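Local coordinates for protein CurF (Lyngbya majuscula, PDB 2Q35) that probably catalyses a decarboxylation during beta-branching of a polyketide chain, as the crotonase-fold ECH2 domain of CurF, at residues T54-F60 with A95-S101; G104-L108 with V122-N126; K145-L150 with R169-F173. The protein carries 1 engineered substitution. One frame throughout, in Å; residues are numbered along the deposited sequence.

Interaction 1: T54-F60 with A95-S101; sequences TGYGNYF and AAMQGHS
Met-97 lies over one face of the Phe-60 ring: its CG stands 3.6 Å from the ring centroid, almost on the normal, and SD, 4.2 Å from the same centroid, adds a Met-aromatic contact. Gln-98 OE1 lies farther off, beyond 4 Å, at the ring edge and near its plane, while Ser-101 OG comes in obliquely, 3.3 Å from Phe-60 CD2. The Phe-60 ring gets there because its CG is anti to the backbone N (chi1 174°), and Met-97 reaches over it with a thioether bent at chi3. The second pair of rings, His-100 and Tyr-59, forms an offset edge-to-face contact in which the imidazole turns its edge toward the tyrosine face, the planes being 71° apart. Asn-58 O sits over one face of the imidazole, whose ND1 is held by the backbone N of Val-122.

The two segments join the two sheets of the crotonase fold: 54-60 is the end of strand 50-54 of the larger sheet and the loop that follows it, and 95-101 runs from strand 93-97 of that sheet to strand 100-102 of the smaller one. Parallel pairing of Tyr-59 with His-100 is made by His-100 N to Asn-58 O and by Phe-60 N to His-100 O.

The carboxamide of Gln-98 binds the type II' turn from Tyr-56 to Tyr-59. Its NE2 donates to Gly-57 O (2.9 Å) and to Tyr-59 O (3.0 Å), both acceptors lying close to the amide plane although NE2 stands well above each carbonyl plane. OE1 takes the N-H of Gly-55 at 3.1 Å. Two bonds from one nitrogen and one to the oxygen fix the flat group's rotation. Tyr-59 O also accepts from Tyr-56 N. Nearby, Thr-54 OG1 donates to a lone pair of Ala-96 O, 2.8 Å away.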
ATOM      1  N   THR A  54      17.799 -15.705 -11.423  1.00 13.43           N
ATOM      2  CA  THR A  54      16.871 -16.841 -11.508  1.00 13.08           C
ATOM      3  C   THR A  54      17.530 -18.104 -10.937  1.00 13.75           C
ATOM      4  O   THR A  54      18.743 -18.128 -10.661  1.00 15.24           O
ATOM      5  CB  THR A  54      16.349 -17.018 -12.951  1.00 14.42           C
ATOM      6  OG1 THR A  54      15.139 -17.795 -12.942  1.00 14.64           O
ATOM      7  CG2 THR A  54      17.394 -17.681 -13.869  1.00 13.12           C
ATOM      8  N   GLY A  55      16.711 -19.138 -10.760  1.00 13.31           N
ATOM      9  CA  GLY A  55      17.161 -20.455 -10.290  1.00 14.10           C
ATOM     10  C   GLY A  55      17.264 -21.504 -11.391  1.00 15.36           C
ATOM     11  O   GLY A  55      17.514 -21.193 -12.567  1.00 15.94           O
ATOM     12  N   TYR A  56      17.052 -22.758 -10.993  1.00 15.52           N
ATOM     13  CA  TYR A  56      17.070 -23.887 -11.912  1.00 16.02           C
ATOM     14  C   TYR A  56      15.934 -24.807 -11.495  1.00 17.18           C
ATOM     15  O   TYR A  56      15.618 -24.944 -10.290  1.00 16.67           O
ATOM     16  CB  TYR A  56      18.388 -24.650 -11.759  1.00 17.51           C
ATOM     17  CG  TYR A  56      18.394 -25.581 -10.560  1.00 20.92           C
ATOM     18  CD1 TYR A  56      18.725 -25.108  -9.284  1.00 25.63           C
ATOM     19  CD2 TYR A  56      18.035 -26.923 -10.696  1.00 21.99           C
ATOM     20  CE1 TYR A  56      18.697 -25.955  -8.166  1.00 20.41           C
ATOM     21  CE2 TYR A  56      18.009 -27.775  -9.582  1.00 24.12           C
ATOM     22  CZ  TYR A  56      18.346 -27.280  -8.328  1.00 20.92           C
ATOM     23  OH  TYR A  56      18.334 -28.126  -7.235  1.00 25.06           O
ATOM     24  N   GLY A  57      15.344 -25.478 -12.478  1.00 16.33           N
ATOM     25  CA  GLY A  57      14.344 -26.497 -12.170  1.00 17.66           C
ATOM     26  C   GLY A  57      13.259 -25.944 -11.263  1.00 18.52           C
ATOM     27  O   GLY A  57      12.676 -24.891 -11.548  1.00 19.12           O
ATOM     28  N   ASN A  58      13.020 -26.656 -10.167  1.00 19.12           N
ATOM     29  CA  ASN A  58      11.905 -26.376  -9.261  1.00 18.59           C
ATOM     30  C   ASN A  58      12.213 -25.352  -8.173  1.00 16.45           C
ATOM     31  O   ASN A  58      11.339 -25.085  -7.347  1.00 14.27           O
ATOM     32  CB  ASN A  58      11.449 -27.665  -8.580  1.00 19.64           C
ATOM     33  CG  ASN A  58      10.696 -28.592  -9.522  1.00 20.93           C
ATOM     34  OD1 ASN A  58      10.041 -28.138 -10.462  1.00 29.68           O
ATOM     35  ND2 ASN A  58      10.786 -29.886  -9.269  1.00 26.16           N
ATOM     36  N   TYR A  59      13.437 -24.819  -8.168  1.00 16.47           N
ATOM     37  CA  TYR A  59      13.926 -23.991  -7.057  1.00 16.27           C
ATOM     38  C   TYR A  59      14.467 -22.652  -7.506  1.00 14.98           C
ATOM     39  O   TYR A  59      15.334 -22.576  -8.396  1.00 15.74           O
ATOM     40  CB  TYR A  59      15.031 -24.714  -6.287  1.00 17.28           C
ATOM     41  CG  TYR A  59      14.568 -25.995  -5.676  1.00 17.39           C
ATOM     42  CD1 TYR A  59      13.891 -25.994  -4.468  1.00 16.62           C
ATOM     43  CD2 TYR A  59      14.773 -27.200  -6.336  1.00 19.97           C
ATOM     44  CE1 TYR A  59      13.431 -27.193  -3.910  1.00 22.15           C
ATOM     45  CE2 TYR A  59      14.327 -28.402  -5.793  1.00 20.68           C
ATOM     46  CZ  TYR A  59      13.650 -28.384  -4.589  1.00 23.63           C
ATOM     47  OH  TYR A  59      13.232 -29.582  -4.055  1.00 24.39           O
ATOM     48  N   PHE A  60      13.951 -21.598  -6.880  1.00 14.68           N
ATOM     49  CA  PHE A  60      14.596 -20.308  -6.979  1.00 13.49           C
ATOM     50  C   PHE A  60      15.699 -20.244  -5.906  1.00 14.22           C
ATOM     51  O   PHE A  60      16.879 -20.207  -6.232  1.00 14.95           O
ATOM     52  CB  PHE A  60      13.603 -19.136  -6.854  1.00 12.68           C
ATOM     53  CG  PHE A  60      14.293 -17.786  -6.803  1.00 13.04           C
ATOM     54  CD1 PHE A  60      14.805 -17.233  -7.963  1.00 14.31           C
ATOM     55  CD2 PHE A  60      14.469 -17.091  -5.577  1.00 14.82           C
ATOM     56  CE1 PHE A  60      15.454 -15.960  -7.953  1.00 15.60           C
ATOM     57  CE2 PHE A  60      15.143 -15.836  -5.549  1.00 13.64           C
ATOM     58  CZ  PHE A  60      15.634 -15.283  -6.745  1.00 15.19           C
ATOM     59  N   ALA A  95      13.899 -10.431 -10.274  1.00 10.56           N
ATOM     60  CA  ALA A  95      14.050 -11.768  -9.695  1.00 10.03           C
ATOM     61  C   ALA A  95      13.007 -12.632 -10.378  1.00 11.04           C
ATOM     62  O   ALA A  95      11.815 -12.459 -10.127  1.00 13.61           O
ATOM     63  CB  ALA A  95      13.784 -11.756  -8.222  1.00 12.57           C
ATOM     64  N   ALA A  96      13.479 -13.542 -11.200  1.00 11.57           N
ATOM     65  CA  ALA A  96      12.567 -14.465 -11.918  1.00 11.12           C
ATOM     66  C   ALA A  96      12.472 -15.737 -11.086  1.00 11.30           C
ATOM     67  O   ALA A  96      13.294 -16.653 -11.201  1.00 12.40           O
ATOM     68  CB  ALA A  96      13.086 -14.757 -13.337  1.00 14.03           C
ATOM     69  N   MET A  97      11.516 -15.750 -10.167  1.00 11.51           N
ATOM     70  CA  MET A  97      11.419 -16.837  -9.215  1.00 12.50           C
ATOM     71  C   MET A  97      10.561 -17.941  -9.867  1.00 12.06           C
ATOM     72  O   MET A  97       9.375 -18.079  -9.572  1.00 14.05           O
ATOM     73  CB  MET A  97      10.852 -16.349  -7.892  1.00 14.60           C
ATOM     74  CG  MET A  97      11.680 -15.230  -7.276  1.00 14.79           C
ATOM     75  SD  MET A  97      11.324 -14.948  -5.513  1.00 18.01           S
ATOM     76  CE  MET A  97       9.530 -14.845  -5.536  1.00 20.02           C
ATOM     77  N   GLN A  98      11.210 -18.705 -10.736  1.00 13.87           N
ATOM     78  CA  GLN A  98      10.515 -19.759 -11.519  1.00 12.93           C
ATOM     79  C   GLN A  98      10.216 -20.997 -10.677  1.00 14.43           C
ATOM     80  O   GLN A  98       9.465 -21.895 -11.107  1.00 16.28           O
ATOM     81  CB  GLN A  98      11.337 -20.114 -12.774  1.00 14.07           C
ATOM     82  CG  GLN A  98      12.374 -21.261 -12.656  1.00 15.33           C
ATOM     83  CD  GLN A  98      13.353 -21.140 -11.490  1.00 16.26           C
ATOM     84  OE1 GLN A  98      13.746 -20.031 -11.070  1.00 16.80           O
ATOM     85  NE2 GLN A  98      13.741 -22.287 -10.942  1.00 14.40           N
ATOM     86  N   GLY A  99      10.880 -21.076  -9.532  1.00 14.06           N
ATOM     87  CA  GLY A  99      10.750 -22.159  -8.561  1.00 13.64           C
ATOM     88  C   GLY A  99      10.442 -21.685  -7.151  1.00 13.70           C
ATOM     89  O   GLY A  99      10.092 -20.521  -6.927  1.00 14.04           O
ATOM     90  N   HIS A 100      10.541 -22.604  -6.196  1.00 12.74           N
ATOM     91  CA  HIS A 100      10.129 -22.319  -4.840  1.00 12.73           C
ATOM     92  C   HIS A 100      11.119 -21.315  -4.250  1.00 12.71           C
ATOM     93  O   HIS A 100      12.290 -21.274  -4.649  1.00 13.86           O
ATOM     94  CB  HIS A 100      10.224 -23.572  -3.985  1.00 13.95           C
ATOM     95  CG  HIS A 100       9.504 -24.757  -4.551  1.00 14.27           C
ATOM     96  ND1 HIS A 100       8.151 -24.751  -4.812  1.00 16.67           N
ATOM     97  CD2 HIS A 100       9.940 -26.002  -4.844  1.00 17.63           C
ATOM     98  CE1 HIS A 100       7.788 -25.939  -5.270  1.00 17.02           C
ATOM     99  NE2 HIS A 100       8.859 -26.713  -5.313  1.00 18.22           N
ATOM    100  N   SER A 101      10.634 -20.551  -3.279  1.00 13.75           N
ATOM    101  CA  SER A 101      11.526 -19.667  -2.491  1.00 12.76           C
ATOM    102  C   SER A 101      11.140 -19.724  -1.021  1.00 13.79           C
ATOM    103  O   SER A 101      10.006 -19.371  -0.660  1.00 13.68           O
ATOM    104  CB  SER A 101      11.388 -18.229  -2.997  1.00 14.26           C
ATOM    105  OG  SER A 101      11.588 -18.130  -4.392  1.00 14.04           O
TER

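Interaction 2: G104-L108 with V122-N126; sequences GGLLL and VYATN
Leu-106 reaches from helix 104-110 against segment 122-126, joining the helix to strand 122-124 of the smaller sheet of the crotonase fold. Its CB, pointing toward the strand, passes 3.8 Å from Ala-124 O. Beyond it, CG is set anti to the backbone N (chi1 173°), which carries the fork of the side chain across to the strand. There the two methyl groups part. Leu-106 CD1 meets the Tyr-123 ring obliquely, 4.3 Å from Tyr-123 CD1, whereas CD2 goes to the methyl of Thr-125, with 3.7 Å between Leu-106 CD2 and Thr-125 CG2, and also touches Ala-124 O.

The tyrosine hydroxyl is hydrogen-bonded to Met-97 O and Ser-118 N, and its ring packs edge-to-face with Phe-117. Met-154 of helix 148-157 packs on both Leu-106 and Thr-125, and Leu-142 of helix 138-146 on Leu-107 and Thr-125, in a buried, largely apolar contact. The same threonine methyl serves a second leucine: Leu-107 CD2 lies 4.1 Å from Thr-125 CG2.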
ATOM      1  N   GLY A 104      15.001 -17.003   3.822  1.00 15.35           N
ATOM      2  CA  GLY A 104      15.955 -16.079   3.211  1.00 15.50           C
ATOM      3  C   GLY A 104      15.905 -16.107   1.691  1.00 15.77           C
ATOM      4  O   GLY A 104      16.229 -15.108   1.024  1.00 15.63           O
ATOM      5  N   GLY A 105      15.510 -17.255   1.126  1.00 14.09           N
ATOM      6  CA  GLY A 105      15.421 -17.379  -0.333  1.00 13.94           C
ATOM      7  C   GLY A 105      14.288 -16.546  -0.922  1.00 13.33           C
ATOM      8  O   GLY A 105      14.394 -16.042  -2.044  1.00 13.80           O
ATOM      9  N   LEU A 106      13.195 -16.406  -0.181  1.00 12.33           N
ATOM     10  CA  LEU A 106      12.115 -15.521  -0.629  1.00 14.69           C
ATOM     11  C   LEU A 106      12.612 -14.078  -0.496  1.00 15.18           C
ATOM     12  O   LEU A 106      12.391 -13.266  -1.386  1.00 15.50           O
ATOM     13  CB  LEU A 106      10.823 -15.734   0.181  1.00 14.30           C
ATOM     14  CG  LEU A 106       9.685 -14.756  -0.086  1.00 15.03           C
ATOM     15  CD1 LEU A 106       9.259 -14.827  -1.557  1.00 17.14           C
ATOM     16  CD2 LEU A 106       8.472 -14.995   0.866  1.00 17.09           C
ATOM     17  N   LEU A 107      13.270 -13.760   0.616  1.00 14.69           N
ATOM     18  CA  LEU A 107      13.791 -12.389   0.779  1.00 14.33           C
ATOM     19  C   LEU A 107      14.795 -12.016  -0.286  1.00 14.06           C
ATOM     20  O   LEU A 107      14.777 -10.892  -0.778  1.00 14.62           O
ATOM     21  CB  LEU A 107      14.379 -12.169   2.177  1.00 15.35           C
ATOM     22  CG  LEU A 107      13.329 -11.777   3.235  1.00 22.11           C
ATOM     23  CD1 LEU A 107      12.801 -10.360   2.935  1.00 23.94           C
ATOM     24  CD2 LEU A 107      12.167 -12.770   3.359  1.00 25.47           C
ATOM     25  N   LEU A 108      15.651 -12.970  -0.673  1.00 13.08           N
ATOM     26  CA  LEU A 108      16.626 -12.750  -1.732  1.00 13.99           C
ATOM     27  C   LEU A 108      15.957 -12.215  -2.979  1.00 14.17           C
ATOM     28  O   LEU A 108      16.416 -11.249  -3.594  1.00 14.73           O
ATOM     29  CB  LEU A 108      17.324 -14.058  -2.079  1.00 14.10           C
ATOM     30  CG  LEU A 108      18.468 -13.898  -3.098  1.00 15.74           C
ATOM     31  CD1 LEU A 108      19.668 -13.189  -2.456  1.00 21.29           C
ATOM     32  CD2 LEU A 108      18.908 -15.241  -3.651  1.00 15.98           C
ATOM     33  N   VAL A 122       5.957 -22.861  -4.533  1.00 15.19           N
ATOM     34  CA  VAL A 122       5.597 -22.553  -3.177  1.00 15.68           C
ATOM     35  C   VAL A 122       6.546 -21.475  -2.638  1.00 14.27           C
ATOM     36  O   VAL A 122       7.725 -21.490  -2.966  1.00 14.94           O
ATOM     37  CB  VAL A 122       5.587 -23.893  -2.351  1.00 18.24           C
ATOM     38  CG1 VAL A 122       6.120 -23.762  -0.984  1.00 23.40           C
ATOM     39  CG2 VAL A 122       4.164 -24.491  -2.401  1.00 18.18           C
ATOM     40  N   TYR A 123       5.989 -20.561  -1.848  1.00 13.98           N
ATOM     41  CA  TYR A 123       6.739 -19.414  -1.267  1.00 13.10           C
ATOM     42  C   TYR A 123       6.424 -19.303   0.221  1.00 14.11           C
ATOM     43  O   TYR A 123       5.277 -19.413   0.634  1.00 13.98           O
ATOM     44  CB  TYR A 123       6.364 -18.116  -2.019  1.00 14.07           C
ATOM     45  CG  TYR A 123       6.653 -18.261  -3.496  1.00 14.28           C
ATOM     46  CD1 TYR A 123       7.934 -18.077  -3.996  1.00 15.19           C
ATOM     47  CD2 TYR A 123       5.656 -18.718  -4.372  1.00 15.96           C
ATOM     48  CE1 TYR A 123       8.228 -18.269  -5.342  1.00 12.83           C
ATOM     49  CE2 TYR A 123       5.938 -18.919  -5.705  1.00 14.72           C
ATOM     50  CZ  TYR A 123       7.212 -18.710  -6.185  1.00 13.23           C
ATOM     51  OH  TYR A 123       7.527 -18.920  -7.504  1.00 13.78           O
ATOM     52  N   ALA A 124       7.442 -19.044   1.054  1.00 13.39           N
ATOM     53  CA  ALA A 124       7.183 -18.995   2.494  1.00 13.69           C
ATOM     54  C   ALA A 124       8.229 -18.115   3.178  1.00 14.30           C
ATOM     55  O   ALA A 124       9.388 -18.146   2.782  1.00 16.47           O
ATOM     56  CB  ALA A 124       7.247 -20.374   3.114  1.00 14.13           C
ATOM     57  N   THR A 125       7.798 -17.359   4.190  1.00 15.56           N
ATOM     58  CA  THR A 125       8.725 -16.777   5.180  1.00 16.53           C
ATOM     59  C   THR A 125       8.530 -17.744   6.343  1.00 17.75           C
ATOM     60  O   THR A 125       7.611 -17.572   7.157  1.00 18.21           O
ATOM     61  CB  THR A 125       8.318 -15.348   5.616  1.00 16.51           C
ATOM     62  OG1 THR A 125       6.922 -15.296   5.930  1.00 23.90           O
ATOM     63  CG2 THR A 125       8.604 -14.300   4.535  1.00 18.17           C
ATOM     64  N   ASN A 126       9.346 -18.799   6.366  1.00 16.59           N
ATOM     65  CA  ASN A 126       9.106 -19.974   7.220  1.00 17.64           C
ATOM     66  C   ASN A 126       9.723 -19.902   8.626  1.00 16.54           C
ATOM     67  O   ASN A 126       9.640 -20.846   9.397  1.00 15.11           O
ATOM     68  CB  ASN A 126       9.543 -21.265   6.518  1.00 20.15           C
ATOM     69  CG  ASN A 126      10.963 -21.206   6.049  1.00 19.74           C
ATOM     70  OD1 ASN A 126      11.709 -20.281   6.401  1.00 23.22           O
ATOM     71  ND2 ASN A 126      11.372 -22.198   5.249  1.00 26.03           N
TER

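Interaction 3: K145-L150 with R169-F173; sequences KLGSEL and RGIPF
Leu-146 and Ile-171 bring the two backbones to 5.8 Å between their CA atoms, where the link between helices 138-146 and 148-157, turning at Gly-147 with positive phi, runs past the loop that leaves helix 163-168. Their side chains lie alongside each other and point the same way, Leu-146 CD2 resting 3.7 Å from Ile-171 CD1. The same methyl is shared with Phe-173: CD2 of Leu-146 meets the ring at its edge, in plane, 3.7 Å from CE2, and the two side chains cross at about a right angle. Close by, Phe-173 CE2 is 3.3 Å from Lys-145 O, which Pro-172 CG also approaches, at 3.2 Å. The proline thus lies against the carbonyls of Lys-145 and Leu-146, its CD nearest to Leu-146 O.

Leu-150, in the first turn of the next helix, divides its methyls between two partners. The side chains of Leu-150 and Ile-171 cross at about a right angle, Leu-150 CD1 resting on Ile-171 CB (3.8 Å) and CG1, and CD2 touches the aliphatic part of Arg-169, 3.7 Å from its CG. The arginine chain, bent at chi2 (76°), sends its guanidinium group past the leucine to a salt bridge with Glu-153, and the amine of Lys-145 binds Leu-110 O.

The contact combines a Schellman motif, closing helix 163-168 at Gly-170, with the glycine link between helices 138-146 and 148-157, Gly-147 being at the N-cap position of the second. Glu-149 of the third subunit packs on Lys-145, Pro-172 and Phe-173, while Glu-149 of this chain packs on Phe-173 of the second subunit, which places the contact at the subunit interface of a crotonase-fold trimer.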
ATOM      1  N   LYS A 145       6.643  -4.503  -0.107  1.00 21.57           N
ATOM      2  CA  LYS A 145       6.498  -5.080  -1.439  1.00 21.77           C
ATOM      3  C   LYS A 145       5.301  -5.982  -1.660  1.00 23.34           C
ATOM      4  O   LYS A 145       4.752  -5.992  -2.769  1.00 23.16           O
ATOM      5  CB  LYS A 145       7.777  -5.766  -1.856  1.00 24.09           C
ATOM      6  CG  LYS A 145       8.968  -4.834  -1.708  1.00 25.21           C
ATOM      7  CD  LYS A 145      10.032  -5.202  -2.669  1.00 26.86           C
ATOM      8  CE  LYS A 145      11.222  -4.275  -2.499  1.00 25.11           C
ATOM      9  NZ  LYS A 145      12.183  -4.579  -3.584  1.00 22.26           N
ATOM     10  N   LEU A 146       4.888  -6.723  -0.631  1.00 21.13           N
ATOM     11  CA  LEU A 146       3.685  -7.575  -0.759  1.00 23.18           C
ATOM     12  C   LEU A 146       2.433  -6.910  -0.202  1.00 22.64           C
ATOM     13  O   LEU A 146       1.319  -7.370  -0.462  1.00 24.01           O
ATOM     14  CB  LEU A 146       3.877  -8.928  -0.069  1.00 22.82           C
ATOM     15  CG  LEU A 146       5.101  -9.769  -0.410  1.00 25.51           C
ATOM     16  CD1 LEU A 146       5.023 -11.117   0.297  1.00 28.31           C
ATOM     17  CD2 LEU A 146       5.267  -9.950  -1.925  1.00 30.10           C
ATOM     18  N   GLY A 147       2.616  -5.848   0.575  1.00 23.20           N
ATOM     19  CA  GLY A 147       1.521  -5.186   1.287  1.00 23.92           C
ATOM     20  C   GLY A 147       1.436  -5.669   2.722  1.00 24.85           C
ATOM     21  O   GLY A 147       1.774  -6.814   3.003  1.00 23.15           O
ATOM     22  N   SER A 148       0.988  -4.801   3.632  1.00 25.66           N
ATOM     23  CA  SER A 148       1.020  -5.118   5.068  1.00 27.16           C
ATOM     24  C   SER A 148       0.243  -6.386   5.471  1.00 28.31           C
ATOM     25  O   SER A 148       0.671  -7.103   6.386  1.00 28.63           O
ATOM     26  CB  SER A 148       0.609  -3.898   5.926  1.00 28.59           C
ATOM     27  OG  SER A 148      -0.707  -3.448   5.618  1.00 31.05           O
ATOM     28  N   GLU A 149      -0.855  -6.691   4.777  1.00 26.93           N
ATOM     29  CA  GLU A 149      -1.686  -7.847   5.152  1.00 27.01           C
ATOM     30  C   GLU A 149      -1.193  -9.222   4.741  1.00 24.40           C
ATOM     31  O   GLU A 149      -1.220 -10.144   5.557  1.00 23.60           O
ATOM     32  CB  GLU A 149      -3.125  -7.670   4.700  1.00 28.25           C
ATOM     33  CG  GLU A 149      -4.023  -7.290   5.835  1.00 33.17           C
ATOM     34  CD  GLU A 149      -3.786  -5.872   6.323  1.00 40.01           C
ATOM     35  OE1 GLU A 149      -4.276  -4.947   5.626  1.00 35.71           O
ATOM     36  OE2 GLU A 149      -3.150  -5.704   7.404  1.00 32.84           O
ATOM     37  N   LEU A 150      -0.763  -9.373   3.489  1.00 22.29           N
ATOM     38  CA  LEU A 150      -0.076 -10.599   3.106  1.00 22.02           C
ATOM     39  C   LEU A 150       1.162 -10.740   3.963  1.00 20.75           C
ATOM     40  O   LEU A 150       1.459 -11.824   4.440  1.00 21.15           O
ATOM     41  CB  LEU A 150       0.343 -10.625   1.622  1.00 22.23           C
ATOM     42  CG  LEU A 150      -0.435 -11.525   0.649  1.00 27.58           C
ATOM     43  CD1 LEU A 150       0.267 -11.553  -0.701  1.00 28.96           C
ATOM     44  CD2 LEU A 150      -0.673 -12.951   1.157  1.00 26.34           C
ATOM     45  N   ARG A 169      -4.972 -13.730  -3.797  1.00 23.55           N
ATOM     46  CA  ARG A 169      -4.920 -12.865  -2.636  1.00 25.38           C
ATOM     47  C   ARG A 169      -4.584 -11.417  -3.009  1.00 25.79           C
ATOM     48  O   ARG A 169      -4.615 -10.526  -2.162  1.00 27.11           O
ATOM     49  CB  ARG A 169      -3.816 -13.401  -1.738  1.00 26.32           C
ATOM     50  CG  ARG A 169      -4.029 -13.237  -0.301  1.00 31.41           C
ATOM     51  CD  ARG A 169      -5.042 -14.239   0.228  1.00 33.38           C
ATOM     52  NE  ARG A 169      -5.303 -13.861   1.602  1.00 32.21           N
ATOM     53  CZ  ARG A 169      -4.859 -14.508   2.671  1.00 29.34           C
ATOM     54  NH1 ARG A 169      -4.174 -15.644   2.557  1.00 22.10           N
ATOM     55  NH2 ARG A 169      -5.151 -14.023   3.866  1.00 36.97           N
ATOM     56  N   GLY A 170      -4.263 -11.180  -4.273  1.00 24.92           N
ATOM     57  CA  GLY A 170      -4.008  -9.824  -4.752  1.00 24.48           C
ATOM     58  C   GLY A 170      -2.578  -9.352  -4.568  1.00 24.15           C
ATOM     59  O   GLY A 170      -2.321  -8.156  -4.491  1.00 24.30           O
ATOM     60  N   ILE A 171      -1.635 -10.285  -4.518  1.00 23.06           N
ATOM     61  CA  ILE A 171      -0.214  -9.905  -4.429  1.00 22.85           C
ATOM     62  C   ILE A 171       0.119  -8.903  -5.561  1.00 21.66           C
ATOM     63  O   ILE A 171      -0.341  -9.054  -6.692  1.00 20.52           O
ATOM     64  CB  ILE A 171       0.685 -11.165  -4.443  1.00 23.39           C
ATOM     65  CG1 ILE A 171       2.118 -10.838  -3.999  1.00 24.16           C
ATOM     66  CG2 ILE A 171       0.662 -11.854  -5.806  1.00 22.72           C
ATOM     67  CD1 ILE A 171       3.013 -12.081  -3.898  1.00 23.44           C
ATOM     68  N   PRO A 172       0.864  -7.838  -5.251  1.00 22.57           N
ATOM     69  CA  PRO A 172       1.164  -6.858  -6.296  1.00 22.26           C
ATOM     70  C   PRO A 172       2.390  -7.191  -7.138  1.00 23.55           C
ATOM     71  O   PRO A 172       3.235  -6.316  -7.347  1.00 26.82           O
ATOM     72  CB  PRO A 172       1.404  -5.573  -5.507  1.00 24.39           C
ATOM     73  CG  PRO A 172       1.835  -6.019  -4.140  1.00 22.98           C
ATOM     74  CD  PRO A 172       1.402  -7.446  -3.932  1.00 23.65           C
ATOM     75  N   PHE A 173       2.524  -8.438  -7.568  1.00 20.87           N
ATOM     76  CA  PHE A 173       3.577  -8.822  -8.514  1.00 18.67           C
ATOM     77  C   PHE A 173       2.962  -9.761  -9.525  1.00 16.82           C
ATOM     78  O   PHE A 173       1.948 -10.387  -9.220  1.00 18.02           O
ATOM     79  CB  PHE A 173       4.711  -9.567  -7.816  1.00 18.48           C
ATOM     80  CG  PHE A 173       5.607  -8.684  -6.991  1.00 19.12           C
ATOM     81  CD1 PHE A 173       6.483  -7.810  -7.610  1.00 20.99           C
ATOM     82  CD2 PHE A 173       5.585  -8.752  -5.612  1.00 22.98           C
ATOM     83  CE1 PHE A 173       7.335  -7.004  -6.870  1.00 22.81           C
ATOM     84  CE2 PHE A 173       6.438  -7.949  -4.853  1.00 26.25           C
ATOM     85  CZ  PHE A 173       7.317  -7.084  -5.490  1.00 25.02           C
TER

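In the fold
Interactions 1 and 2 adjoin, with centres 11 Å apart. Strands 100-102 and 122-124 are neighbours in the smaller sheet, where Ser-101 N lies 3.1 Å from Val-122 O, a probable hydrogen bond. Helix 104-110 follows directly on strand 100-102, so the two contacts follow each other along the chain; in crotonases the start of the corresponding helix contributes a backbone N-H to the oxyanion hole, and Gly-104 probably lies in that region here. Interaction 3 is more peripheral: its centre is about 14 Å from that of interaction 2 and about 19 Å from that of interaction 1, at the subunit interface, and it touches neither.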